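Local coordinates for dihydrofolate reductase, putative (Aspergillus flavus, PDB 6DRS), which probably catalyses the NADPH-dependent reduction of dihydrofolate to tetrahydrofolate and is held here with NADP and a small-molecule antifolate inhibitor, at residues L7-A12 with V153-G158; M60-K65 with N82-R87. One frame throughout, in Å; residues are numbered along the deposited sequence.

Interaction 1 (L7-A12 with V153-G158). With NAP (NADP nicotinamide-adenine-dinucleotide phosphate), chain H.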
loop_
_atom_site.group_PDB
_atom_site.type_symbol
_atom_site.label_atom_id
_atom_site.label_comp_id
_atom_site.label_asym_id
_atom_site.label_seq_id
_atom_site.Cartn_x
_atom_site.Cartn_y
_atom_site.Cartn_z
ATOM N N LEU A 7 -3.781 -12.316 -1.566
ATOM C CA LEU A 7 -2.825 -11.228 -1.813
ATOM C C LEU A 7 -3.617 -9.927 -1.983
ATOM O O LEU A 7 -4.568 -9.868 -2.752
ATOM C CB LEU A 7 -2.017 -11.570 -3.071
ATOM C CG LEU A 7 -0.734 -10.765 -3.271
ATOM C CD1 LEU A 7 0.074 -10.681 -1.979
ATOM C CD2 LEU A 7 0.102 -11.362 -4.381
ATOM N N THR A 8 -3.291 -8.918 -1.204
ATOM C CA THR A 8 -4.067 -7.699 -1.267
ATOM C C THR A 8 -3.199 -6.592 -1.884
ATOM O O THR A 8 -2.155 -6.251 -1.338
ATOM C CB THR A 8 -4.589 -7.330 0.127
ATOM O OG1 THR A 8 -5.342 -8.444 0.621
ATOM C CG2 THR A 8 -5.423 -6.073 0.129
ATOM N N LEU A 9 -3.641 -6.057 -3.019
ATOM C CA LEU A 9 -3.133 -4.787 -3.576
ATOM C C LEU A 9 -3.877 -3.629 -2.903
ATOM O O LEU A 9 -5.116 -3.647 -2.803
ATOM C CB LEU A 9 -3.394 -4.773 -5.082
ATOM C CG LEU A 9 -2.504 -5.683 -5.918
ATOM C CD1 LEU A 9 -2.644 -7.135 -5.488
ATOM C CD2 LEU A 9 -2.827 -5.515 -7.401
ATOM N N ILE A 10 -3.143 -2.653 -2.387
ATOM C CA ILE A 10 -3.779 -1.466 -1.859
ATOM C C ILE A 10 -3.214 -0.256 -2.599
ATOM O O ILE A 10 -1.973 -0.135 -2.777
ATOM C CB ILE A 10 -3.601 -1.357 -0.339
ATOM C CG1 ILE A 10 -4.357 -0.152 0.211
ATOM C CG2 ILE A 10 -2.128 -1.361 0.059
ATOM C CD1 ILE A 10 -4.250 0.010 1.703
ATOM N N VAL A 11 -4.121 0.632 -2.990
ATOM C CA VAL A 11 -3.792 1.717 -3.943
ATOM C C VAL A 11 -4.768 2.869 -3.731
ATOM O O VAL A 11 -5.915 2.637 -3.325
ATOM C CB VAL A 11 -3.868 1.193 -5.395
ATOM C CG1 VAL A 11 -5.306 0.909 -5.808
ATOM C CG2 VAL A 11 -3.189 2.117 -6.405
ATOM N N ALA A 12 -4.312 4.100 -3.975
ATOM C CA ALA A 12 -5.217 5.247 -4.155
ATOM C C ALA A 12 -5.229 5.624 -5.649
ATOM O O ALA A 12 -4.167 5.682 -6.281
ATOM C CB ALA A 12 -4.828 6.396 -3.255
ATOM N N VAL A 153 -0.029 -9.923 3.824
ATOM C CA VAL A 153 0.868 -9.408 2.769
ATOM C C VAL A 153 0.082 -8.453 1.858
ATOM O O VAL A 153 -0.964 -8.795 1.286
ATOM C CB VAL A 153 1.538 -10.544 1.977
ATOM C CG1 VAL A 153 2.433 -10.005 0.865
ATOM C CG2 VAL A 153 2.315 -11.469 2.904
ATOM N N PHE A 154 0.620 -7.255 1.727
ATOM C CA PHE A 154 0.061 -6.220 0.884
ATOM C C PHE A 154 1.029 -5.942 -0.262
ATOM O O PHE A 154 2.240 -5.869 -0.032
ATOM C CB PHE A 154 -0.067 -4.913 1.664
ATOM C CG PHE A 154 -1.166 -4.961 2.682
ATOM C CD1 PHE A 154 -2.477 -4.713 2.312
ATOM C CD2 PHE A 154 -0.898 -5.347 3.994
ATOM C CE1 PHE A 154 -3.500 -4.807 3.246
ATOM C CE2 PHE A 154 -1.922 -5.417 4.933
ATOM C CZ PHE A 154 -3.221 -5.148 4.557
ATOM N N VAL A 155 0.491 -5.782 -1.468
ATOM C CA VAL A 155 1.270 -5.203 -2.577
ATOM C C VAL A 155 0.949 -3.708 -2.652
ATOM O O VAL A 155 -0.199 -3.358 -2.938
ATOM C CB VAL A 155 0.930 -5.901 -3.898
ATOM C CG1 VAL A 155 1.548 -5.175 -5.099
ATOM C CG2 VAL A 155 1.359 -7.356 -3.861
ATOM N N ILE A 156 1.931 -2.857 -2.334
ATOM C CA ILE A 156 1.670 -1.423 -2.169
ATOM C C ILE A 156 2.089 -0.606 -3.405
ATOM O O ILE A 156 2.070 0.640 -3.323
ATOM C CB ILE A 156 2.274 -0.861 -0.861
ATOM C CG1 ILE A 156 3.809 -0.771 -0.899
ATOM C CG2 ILE A 156 1.778 -1.713 0.301
ATOM C CD1 ILE A 156 4.393 0.249 0.046
ATOM N N GLY A 157 2.408 -1.256 -4.533
ATOM C CA GLY A 157 2.784 -0.503 -5.728
ATOM C C GLY A 157 4.271 -0.551 -6.089
ATOM O O GLY A 157 5.079 -1.225 -5.428
ATOM N N GLY A 158 4.645 0.152 -7.166
ATOM C CA GLY A 158 3.691 0.927 -7.977
ATOM C C GLY A 158 3.168 0.151 -9.175
ATOM O O GLY A 158 2.917 -1.049 -9.093
HETATM P PA NAP H . 7.325 0.753 -9.250
HETATM O O1A NAP H . 7.104 1.297 -7.867
HETATM O O2A NAP H . 6.578 -0.332 -9.936
HETATM O O5B NAP H . 8.907 0.405 -9.380
HETATM C C5B NAP H . 9.570 0.122 -10.628
HETATM C C4B NAP H . 10.900 -0.490 -10.238
HETATM O O4B NAP H . 10.664 -1.737 -9.579
HETATM C C3B NAP H . 11.793 -0.849 -11.416
HETATM O O3B NAP H . 12.572 0.287 -11.825
HETATM C C2B NAP H . 12.649 -1.955 -10.827
HETATM O O2B NAP H . 13.580 -1.404 -9.898
HETATM C C1B NAP H . 11.677 -2.694 -9.927
HETATM N N9A NAP H . 11.027 -3.777 -10.642
HETATM C C8A NAP H . 9.861 -3.589 -11.280
HETATM N N7A NAP H . 9.468 -4.743 -11.859
HETATM C C5A NAP H . 10.389 -5.691 -11.583
HETATM C C6A NAP H . 10.556 -7.126 -11.908
HETATM N N6A NAP H . 9.598 -7.716 -12.635
HETATM N N1A NAP H . 11.635 -7.805 -11.463
HETATM C C2A NAP H . 12.553 -7.156 -10.723
HETATM N N3A NAP H . 12.460 -5.840 -10.390
HETATM C C4A NAP H . 11.427 -5.050 -10.783
HETATM O O3 NAP H . 7.403 2.092 -10.197
HETATM P PN NAP H . 6.229 2.802 -11.078
HETATM O O1N NAP H . 5.352 1.815 -11.727
HETATM O O2N NAP H . 7.024 3.799 -11.891
HETATM O O5D NAP H . 5.413 3.602 -9.961
HETATM C C5D NAP H . 6.042 4.571 -9.159
HETATM C C4D NAP H . 5.033 5.699 -9.156
HETATM O O4D NAP H . 3.779 5.171 -8.723
HETATM C C3D NAP H . 5.363 6.864 -8.254
HETATM O O3D NAP H . 4.872 8.060 -8.916
HETATM C C2D NAP H . 4.551 6.560 -7.023
HETATM O O2D NAP H . 4.256 7.743 -6.325
HETATM C C1D NAP H . 3.308 5.918 -7.598
HETATM N N1N NAP H . 2.612 5.054 -6.622
HETATM C C2N NAP H . 1.343 5.379 -6.284
HETATM C C3N NAP H . 0.613 4.624 -5.342
HETATM C C7N NAP H . -0.823 5.011 -4.997
HETATM O O7N NAP H . -1.512 4.298 -4.259
HETATM N N7N NAP H . -1.312 6.151 -5.519
HETATM C C4N NAP H . 1.256 3.534 -4.722
HETATM C C5N NAP H . 2.569 3.235 -5.091
HETATM C C6N NAP H . 3.243 4.015 -6.034
HETATM P P2B NAP H . 15.096 -1.079 -10.328
HETATM O O1X NAP H . 15.011 0.072 -11.322
HETATM O O2X NAP H . 15.689 -0.543 -9.041
HETATM O O3X NAP H . 15.463 -2.408 -10.913
HETATM O O HOH W 1 -3.400 -9.556 2.404
#
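The ring of Phe154 meets Thr8 and Ile10 obliquely: Thr8 CG2 lies 3.9 Å from Phe154 CE1, and Ile10 CG2 reaches CD1 of the same ring. The Thr8 methyl is placed there by its first torsion (chi1 -56°), which sets CG2 anti to the backbone N, while OG1 bonds to Arg175 and to a water, and that water donates to Val153 O. Beta-branched and aromatic residues suit this buried sheet face, where Ile10 CG2 also packs on Ile156 CG2. On the other face Leu9 and Val155 lie side by side, with Leu9 CG 4.0 Å from Val155 CB. Leu7 CD1 fits against Val153 CG1.

The backbones run parallel. Val155 uses both its polar groups, its N donating to Thr8 O at 2.7 Å and its O accepting from Ile10 N at 3.1 Å; Thr8 N to Val153 O is weak. Beyond this pairing the strands diverge and the cofactor enters. Ala12 N gives a nearly straight bond (172°) to O7N of the nicotinamide carboxamide, while Gly158 N, after a cis peptide, holds phosphate oxygen O1A at 2.8 Å. Gly157 has a backbone conformation natural to glycine, and both glycines let NADP come close to the main chain. Ile10 O and, weakly, Ile156 O accept from the inhibitor.

Within the central sheet, strand 7-17 is flanked by 150-157 and 174-183; helix 159-167 covers the Leu9 and Val155 face, and strand 57-63 adjoins 150-157 on its far side.

Interaction 2 (M60-K65 with N82-R87); sequences MIMGRK and NVIVTR. With NAP (NADP nicotinamide-adenine-dinucleotide phosphate), chain H; SO4 (sulfate ion), chain C.
Met60 and Met62 bend at chi3 (-58° and 85°), and the bends bring both CE methyls to 3.6 Å from Asn82 OD1. Arg64, with CG anti to its backbone N, folds at chi2 and chi3 and so carries its guanidinium to the cofactor's 2'-phosphate. The setting is a beta-alpha-beta unit, strand 57-63, helix 64-69 and strand 81-85, of the dinucleotide-binding dihydrofolate reductase fold. Three backbone hydrogen bonds join the parallel strands, among them Val85 N to Met62 O at 2.8 Å. Branched Ile61 and Val83 pack under helix 135-146; Val85, on the same face, turns CG1 to the adenine while its CG2 touches Ile61 CG2. Unbranched methionines can curl over Asn82, whose ND2 is held by Leu77 O and Asp128 O.

At the strand ends, lacking a side chain, Gly63 lets O5B of NADP approach its backbone. Arg64 NE donates to phosphate oxygen O2X at 2.6 Å and NH2 to O1X, so two N-H groups fix the guanidinium's rotation, while Asp68 forms a salt bridge with NH1. A sulfate, probably from the crystallisation liquor, also sits at the guanidinium edge, and Lys65 CG lies over one face. Arg87 lays its guanidinium over the adenine, a cationic partner suited to a flat aromatic surface. Its backbone N grips O3X at 2.9 Å, and Thr86 OG1 donates to O2X at 2.8 Å.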
loop_
_atom_site.group_PDB
_atom_site.type_symbol
_atom_site.label_atom_id
_atom_site.label_comp_id
_atom_site.label_asym_id
_atom_site.label_seq_id
_atom_site.Cartn_x
_atom_site.Cartn_y
_atom_site.Cartn_z
ATOM N N MET A 60 4.808 -5.364 3.371
ATOM C CA MET A 60 4.407 -4.592 2.165
ATOM C C MET A 60 5.395 -4.886 1.028
ATOM O O MET A 60 6.593 -4.694 1.176
ATOM C CB MET A 60 4.396 -3.094 2.469
ATOM C CG MET A 60 3.357 -2.756 3.493
ATOM S SD MET A 60 3.446 -1.021 3.840
ATOM C CE MET A 60 5.150 -0.860 4.390
ATOM N N ILE A 61 4.914 -5.413 -0.086
ATOM C CA ILE A 61 5.823 -5.599 -1.210
ATOM C C ILE A 61 5.697 -4.402 -2.163
ATOM O O ILE A 61 4.574 -4.032 -2.542
ATOM C CB ILE A 61 5.574 -6.958 -1.870
ATOM C CG1 ILE A 61 5.791 -8.046 -0.818
ATOM C CG2 ILE A 61 6.504 -7.152 -3.065
ATOM C CD1 ILE A 61 5.388 -9.423 -1.283
ATOM N N MET A 62 6.838 -3.783 -2.500
ATOM C CA MET A 62 6.845 -2.550 -3.295
ATOM C C MET A 62 7.951 -2.585 -4.366
ATOM O O MET A 62 8.990 -3.228 -4.207
ATOM C CB MET A 62 7.028 -1.323 -2.396
ATOM C CG MET A 62 8.412 -1.216 -1.794
ATOM S SD MET A 62 8.374 -0.144 -0.346
ATOM C CE MET A 62 7.863 -1.351 0.886
ATOM N N GLY A 63 7.729 -1.879 -5.481
ATOM C CA GLY A 63 8.805 -1.663 -6.455
ATOM C C GLY A 63 9.826 -0.666 -5.915
ATOM O O GLY A 63 9.523 0.130 -5.013
ATOM N N ARG A 64 11.043 -0.697 -6.464
ATOM C CA ARG A 64 12.112 0.152 -5.945
ATOM C C ARG A 64 11.734 1.641 -6.051
ATOM O O ARG A 64 12.109 2.440 -5.178
ATOM C CB ARG A 64 13.467 -0.252 -6.543
ATOM C CG ARG A 64 14.656 0.487 -5.936
ATOM C CD ARG A 64 14.869 1.876 -6.525
ATOM N NE ARG A 64 14.925 1.715 -7.972
ATOM C CZ ARG A 64 14.908 2.702 -8.851
ATOM N NH1 ARG A 64 14.801 3.958 -8.451
ATOM N NH2 ARG A 64 14.983 2.411 -10.136
ATOM N N LYS A 65 10.980 2.028 -7.085
ATOM C CA LYS A 65 10.653 3.446 -7.259
ATOM C C LYS A 65 9.670 3.898 -6.173
ATOM O O LYS A 65 9.776 5.026 -5.648
ATOM C CB LYS A 65 10.123 3.716 -8.670
ATOM C CG LYS A 65 11.211 3.890 -9.721
ATOM C CD LYS A 65 10.682 3.701 -11.122
ATOM C CE LYS A 65 11.608 4.183 -12.216
ATOM N NZ LYS A 65 11.373 3.393 -13.450
ATOM N N ASN A 82 9.235 -4.309 5.090
ATOM C CA ASN A 82 9.274 -3.652 3.820
ATOM C C ASN A 82 10.024 -4.561 2.855
ATOM O O ASN A 82 11.125 -5.031 3.167
ATOM C CB ASN A 82 9.957 -2.295 3.928
ATOM C CG ASN A 82 9.189 -1.303 4.773
ATOM O OD1 ASN A 82 8.750 -0.282 4.255
ATOM N ND2 ASN A 82 9.064 -1.548 6.074
ATOM N N VAL A 83 9.411 -4.868 1.720
ATOM C CA VAL A 83 10.061 -5.767 0.770
ATOM C C VAL A 83 10.240 -5.033 -0.560
ATOM O O VAL A 83 9.251 -4.764 -1.249
ATOM C CB VAL A 83 9.296 -7.092 0.589
ATOM C CG1 VAL A 83 10.076 -8.049 -0.310
ATOM C CG2 VAL A 83 8.978 -7.744 1.926
ATOM N N ILE A 84 11.484 -4.698 -0.899
ATOM C CA ILE A 84 11.774 -3.831 -2.058
ATOM C C ILE A 84 12.175 -4.710 -3.243
ATOM O O ILE A 84 13.156 -5.446 -3.153
ATOM C CB ILE A 84 12.853 -2.776 -1.731
ATOM C CG1 ILE A 84 12.418 -1.837 -0.605
ATOM C CG2 ILE A 84 13.235 -1.995 -2.988
ATOM C CD1 ILE A 84 12.943 -2.179 0.770
ATOM N N VAL A 85 11.396 -4.636 -4.333
ATOM C CA VAL A 85 11.637 -5.456 -5.537
ATOM C C VAL A 85 12.438 -4.649 -6.565
ATOM O O VAL A 85 12.043 -3.542 -6.948
ATOM C CB VAL A 85 10.333 -6.004 -6.150
ATOM C CG1 VAL A 85 10.572 -6.709 -7.478
ATOM C CG2 VAL A 85 9.627 -6.934 -5.177
ATOM N N THR A 86 13.559 -5.240 -6.997
ATOM C CA THR A 86 14.552 -4.544 -7.811
ATOM C C THR A 86 15.274 -5.536 -8.726
ATOM O O THR A 86 15.257 -6.762 -8.515
ATOM C CB THR A 86 15.547 -3.748 -6.954
ATOM O OG1 THR A 86 16.357 -3.011 -7.871
ATOM C CG2 THR A 86 16.449 -4.640 -6.127
ATOM N N ARG A 87 15.900 -4.986 -9.761
ATOM C CA ARG A 87 16.755 -5.795 -10.631
ATOM C C ARG A 87 18.228 -5.591 -10.246
ATOM O O ARG A 87 19.102 -6.190 -10.848
ATOM C CB ARG A 87 16.506 -5.443 -12.098
ATOM C CG ARG A 87 15.188 -5.985 -12.618
ATOM C CD ARG A 87 15.041 -5.867 -14.120
ATOM N NE ARG A 87 13.733 -6.369 -14.527
ATOM C CZ ARG A 87 12.633 -5.626 -14.600
ATOM N NH1 ARG A 87 12.690 -4.318 -14.381
ATOM N NH2 ARG A 87 11.479 -6.208 -14.875
HETATM P PA NAP H . 7.325 0.753 -9.250
HETATM O O1A NAP H . 7.104 1.297 -7.867
HETATM O O2A NAP H . 6.578 -0.332 -9.936
HETATM O O5B NAP H . 8.907 0.405 -9.380
HETATM C C5B NAP H . 9.570 0.122 -10.628
HETATM C C4B NAP H . 10.900 -0.490 -10.238
HETATM O O4B NAP H . 10.664 -1.737 -9.579
HETATM C C3B NAP H . 11.793 -0.849 -11.416
HETATM O O3B NAP H . 12.572 0.287 -11.825
HETATM C C2B NAP H . 12.649 -1.955 -10.827
HETATM O O2B NAP H . 13.580 -1.404 -9.898
HETATM C C1B NAP H . 11.677 -2.694 -9.927
HETATM N N9A NAP H . 11.027 -3.777 -10.642
HETATM C C8A NAP H . 9.861 -3.589 -11.280
HETATM N N7A NAP H . 9.468 -4.743 -11.859
HETATM C C5A NAP H . 10.389 -5.691 -11.583
HETATM C C6A NAP H . 10.556 -7.126 -11.908
HETATM N N6A NAP H . 9.598 -7.716 -12.635
HETATM N N1A NAP H . 11.635 -7.805 -11.463
HETATM C C2A NAP H . 12.553 -7.156 -10.723
HETATM N N3A NAP H . 12.460 -5.840 -10.390
HETATM C C4A NAP H . 11.427 -5.050 -10.783
HETATM O O3 NAP H . 7.403 2.092 -10.197
HETATM P PN NAP H . 6.229 2.802 -11.078
HETATM O O1N NAP H . 5.352 1.815 -11.727
HETATM O O2N NAP H . 7.024 3.799 -11.891
HETATM O O5D NAP H . 5.413 3.602 -9.961
HETATM C C5D NAP H . 6.042 4.571 -9.159
HETATM C C4D NAP H . 5.033 5.699 -9.156
HETATM O O4D NAP H . 3.779 5.171 -8.723
HETATM C C3D NAP H . 5.363 6.864 -8.254
HETATM O O3D NAP H . 4.872 8.060 -8.916
HETATM C C2D NAP H . 4.551 6.560 -7.023
HETATM O O2D NAP H . 4.256 7.743 -6.325
HETATM C C1D NAP H . 3.308 5.918 -7.598
HETATM N N1N NAP H . 2.612 5.054 -6.622
HETATM C C2N NAP H . 1.343 5.379 -6.284
HETATM C C3N NAP H . 0.613 4.624 -5.342
HETATM C C7N NAP H . -0.823 5.011 -4.997
HETATM O O7N NAP H . -1.512 4.298 -4.259
HETATM N N7N NAP H . -1.312 6.151 -5.519
HETATM C C4N NAP H . 1.256 3.534 -4.722
HETATM C C5N NAP H . 2.569 3.235 -5.091
HETATM C C6N NAP H . 3.243 4.015 -6.034
HETATM P P2B NAP H . 15.096 -1.079 -10.328
HETATM O O1X NAP H . 15.011 0.072 -11.322
HETATM O O2X NAP H . 15.689 -0.543 -9.041
HETATM O O3X NAP H . 15.463 -2.408 -10.913
HETATM S S SO4 C . 15.125 5.796 -11.581
HETATM O O1 SO4 C . 14.413 6.969 -12.137
HETATM O O2 SO4 C . 14.303 5.352 -10.431
HETATM O O3 SO4 C . 15.257 4.734 -12.623
HETATM O O4 SO4 C . 16.481 6.204 -11.121
#

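Overall arrangement
Interactions 1 and 2 lie in one mixed sheet, their centres about 11 Å apart, and meet where strands 150-157 and 57-63 run side by side. Phe154 O to Ile61 N and Gly157 O to Gly63 N are probable hydrogen bonds between them, and Ile156 packs on Met62. This part of the sheet has the strand order 7-17, 150-157, 57-63, 81-85. Along the chain, both segments of interaction 2 fall between 7-12 and 153-158, so strand 150-157, late in the chain, is inserted between 7-17 and 57-63. One NADP links the two: interaction 1 receives the nicotinamide end and a diphosphate oxygen, interaction 2 the adenosine and its 2'-phosphate, consistent with a preference for NADP.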